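Local coordinates for uncharacterized protein DSY3957 (Desulfitobacterium hafniense, PDB 3HXL) that probably serves as a subunit of the contractile sheath that surrounds the tail tube of a myovirus-type phage, at residues R73-A78 with K83-Y88. Residues are numbered along the deposited sequence; the frame is centred on the assembly and turned at random.
Sequences RLINEA and KTLLLY
I75 spans the gap between helix 73-78 and strand 84-88, meeting L85 with both branches and L87 with its tip. From CB the short branch, CG2, meets CD2 of L85 at 3.7 Å. The longer branch starts at CG1, which passes the same methyl, L85 CD2, at 4.2 Å, and ends at CD1, 3.5 Å from CD2 of L87. The torsions explain this reach: CG1 stands anti to the carbonyl carbon (chi1 -68°) and the chain then runs extended to CD1 (chi2 174°), bringing the tip nearer to the strand than the direction of CB alone would suggest. A beta-branched residue suits the place because CG1 and CG2 straddle one leucine methyl while CD1 reaches the next leucine. L85 and L87, two apart on the strand, both face the helix and cross I75 at about a right angle; leucine suits both positions, its fork at CG carrying CD2 out beyond the strand backbone. One turn further along the helix, A78 lies where the backbones come nearest, its CA 7.4 Å from that of L85; its single methyl fits there, 4.4 Å from L85 CD1. Away from the strand, R73 NH1 donates to E77 OE2 (3.0 Å), in the guanidinium plane but from above the carboxylate, whose OE1 is met by K80 and Y288. L63 of helix 60-63 also touches I75 and L87. The axes run roughly antiparallel (147°), the chain turning back through four residues into the mixed sheet. With only methyl and methylene groups meeting, the attachment rests on dispersion and the exclusion of water.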
loop_
_atom_site.group_PDB
_atom_site.type_symbol
_atom_site.label_atom_id
_atom_site.label_comp_id
_atom_site.label_asym_id
_atom_site.label_seq_id
_atom_site.Cartn_x
_atom_site.Cartn_y
_atom_site.Cartn_z
ATOM N N ARG A 73 5.029 -4.384 12.732
ATOM C CA ARG A 73 4.396 -3.118 13.073
ATOM C C ARG A 73 3.903 -2.284 11.878
ATOM O O ARG A 73 2.752 -1.846 11.865
ATOM C CB ARG A 73 5.355 -2.277 13.925
ATOM C CG ARG A 73 4.924 -0.826 14.074
ATOM C CD ARG A 73 3.590 -0.721 14.800
ATOM N NE ARG A 73 3.730 -1.028 16.219
ATOM C CZ ARG A 73 2.713 -1.118 17.070
ATOM N NH1 ARG A 73 1.468 -0.929 16.647
ATOM N NH2 ARG A 73 2.944 -1.396 18.342
ATOM N N LEU A 74 4.755 -2.064 10.875
ATOM C CA LEU A 74 4.354 -1.249 9.724
ATOM C C LEU A 74 3.202 -1.842 8.927
ATOM O O LEU A 74 2.368 -1.112 8.380
ATOM C CB LEU A 74 5.549 -1.005 8.794
ATOM C CG LEU A 74 6.764 -0.343 9.457
ATOM C CD1 LEU A 74 7.849 -0.076 8.409
ATOM C CD2 LEU A 74 6.339 0.948 10.120
ATOM N N ILE A 75 3.155 -3.168 8.852
ATOM C CA ILE A 75 2.086 -3.836 8.131
ATOM C C ILE A 75 0.786 -3.599 8.906
ATOM O O ILE A 75 -0.258 -3.308 8.326
ATOM C CB ILE A 75 2.392 -5.345 8.003
ATOM C CG1 ILE A 75 3.603 -5.530 7.078
ATOM C CG2 ILE A 75 1.182 -6.096 7.450
ATOM C CD1 ILE A 75 4.108 -6.946 6.984
ATOM N N ASN A 76 0.877 -3.704 10.226
ATOM C CA ASN A 76 -0.271 -3.489 11.098
ATOM C C ASN A 76 -0.792 -2.059 10.911
ATOM O O ASN A 76 -1.987 -1.851 10.708
ATOM C CB ASN A 76 0.143 -3.745 12.558
ATOM C CG ASN A 76 -0.998 -3.527 13.545
ATOM O OD1 ASN A 76 -1.080 -2.485 14.207
ATOM N ND2 ASN A 76 -1.885 -4.501 13.639
ATOM N N GLU A 77 0.105 -1.079 10.944
ATOM C CA GLU A 77 -0.293 0.317 10.791
ATOM C C GLU A 77 -0.917 0.647 9.435
ATOM O O GLU A 77 -1.913 1.361 9.366
ATOM C CB GLU A 77 0.905 1.238 11.051
ATOM C CG GLU A 77 1.504 1.065 12.443
ATOM C CD GLU A 77 0.459 1.205 13.545
ATOM O OE1 GLU A 77 -0.042 2.330 13.759
ATOM O OE2 GLU A 77 0.133 0.185 14.190
ATOM N N ALA A 78 -0.332 0.128 8.359
ATOM C CA ALA A 78 -0.848 0.385 7.022
ATOM C C ALA A 78 -2.260 -0.162 6.861
ATOM O O ALA A 78 -3.083 0.420 6.160
ATOM C CB ALA A 78 0.061 -0.247 5.974
ATOM N N LYS A 83 -7.621 -1.310 2.900
ATOM C CA LYS A 83 -8.311 -2.582 2.805
ATOM C C LYS A 83 -7.384 -3.647 2.234
ATOM O O LYS A 83 -7.534 -4.832 2.524
ATOM C CB LYS A 83 -9.556 -2.425 1.933
ATOM C CG LYS A 83 -10.490 -1.329 2.428
ATOM C CD LYS A 83 -10.949 -1.598 3.857
ATOM C CE LYS A 83 -11.760 -0.439 4.421
ATOM N NZ LYS A 83 -10.956 0.806 4.525
ATOM N N THR A 84 -6.419 -3.222 1.428
ATOM C CA THR A 84 -5.475 -4.155 0.835
ATOM C C THR A 84 -4.058 -3.587 0.828
ATOM O O THR A 84 -3.844 -2.413 0.515
ATOM C CB THR A 84 -5.868 -4.503 -0.617
ATOM O OG1 THR A 84 -7.205 -5.014 -0.642
ATOM C CG2 THR A 84 -4.927 -5.551 -1.183
ATOM N N LEU A 85 -3.097 -4.431 1.187
ATOM C CA LEU A 85 -1.701 -4.035 1.203
ATOM C C LEU A 85 -0.910 -4.871 0.212
ATOM O O LEU A 85 -0.998 -6.100 0.212
ATOM C CB LEU A 85 -1.092 -4.225 2.597
ATOM C CG LEU A 85 0.440 -4.093 2.687
ATOM C CD1 LEU A 85 0.839 -2.657 2.375
ATOM C CD2 LEU A 85 0.929 -4.481 4.080
ATOM N N LEU A 86 -0.156 -4.196 -0.646
ATOM C CA LEU A 86 0.698 -4.878 -1.597
ATOM C C LEU A 86 2.080 -4.707 -0.969
ATOM O O LEU A 86 2.670 -3.622 -1.000
ATOM C CB LEU A 86 0.614 -4.214 -2.979
ATOM C CG LEU A 86 -0.785 -4.201 -3.603
ATOM C CD1 LEU A 86 -0.724 -3.538 -4.977
ATOM C CD2 LEU A 86 -1.334 -5.617 -3.722
ATOM N N LEU A 87 2.561 -5.789 -0.364
ATOM C CA LEU A 87 3.840 -5.818 0.331
ATOM C C LEU A 87 4.957 -6.423 -0.499
ATOM O O LEU A 87 4.776 -7.450 -1.150
ATOM C CB LEU A 87 3.690 -6.617 1.630
ATOM C CG LEU A 87 4.940 -6.877 2.477
ATOM C CD1 LEU A 87 5.492 -5.568 3.023
ATOM C CD2 LEU A 87 4.570 -7.822 3.621
ATOM N N TYR A 88 6.121 -5.787 -0.455
ATOM C CA TYR A 88 7.270 -6.266 -1.210
ATOM C C TYR A 88 8.473 -6.375 -0.279
ATOM O O TYR A 88 8.906 -5.379 0.294
ATOM C CB TYR A 88 7.569 -5.280 -2.336
ATOM C CG TYR A 88 8.586 -5.756 -3.346
ATOM C CD1 TYR A 88 8.201 -6.516 -4.449
ATOM C CD2 TYR A 88 9.931 -5.413 -3.217
ATOM C CE1 TYR A 88 9.131 -6.915 -5.410
ATOM C CE2 TYR A 88 10.871 -5.807 -4.167
ATOM C CZ TYR A 88 10.463 -6.553 -5.260
ATOM O OH TYR A 88 11.380 -6.918 -6.213
#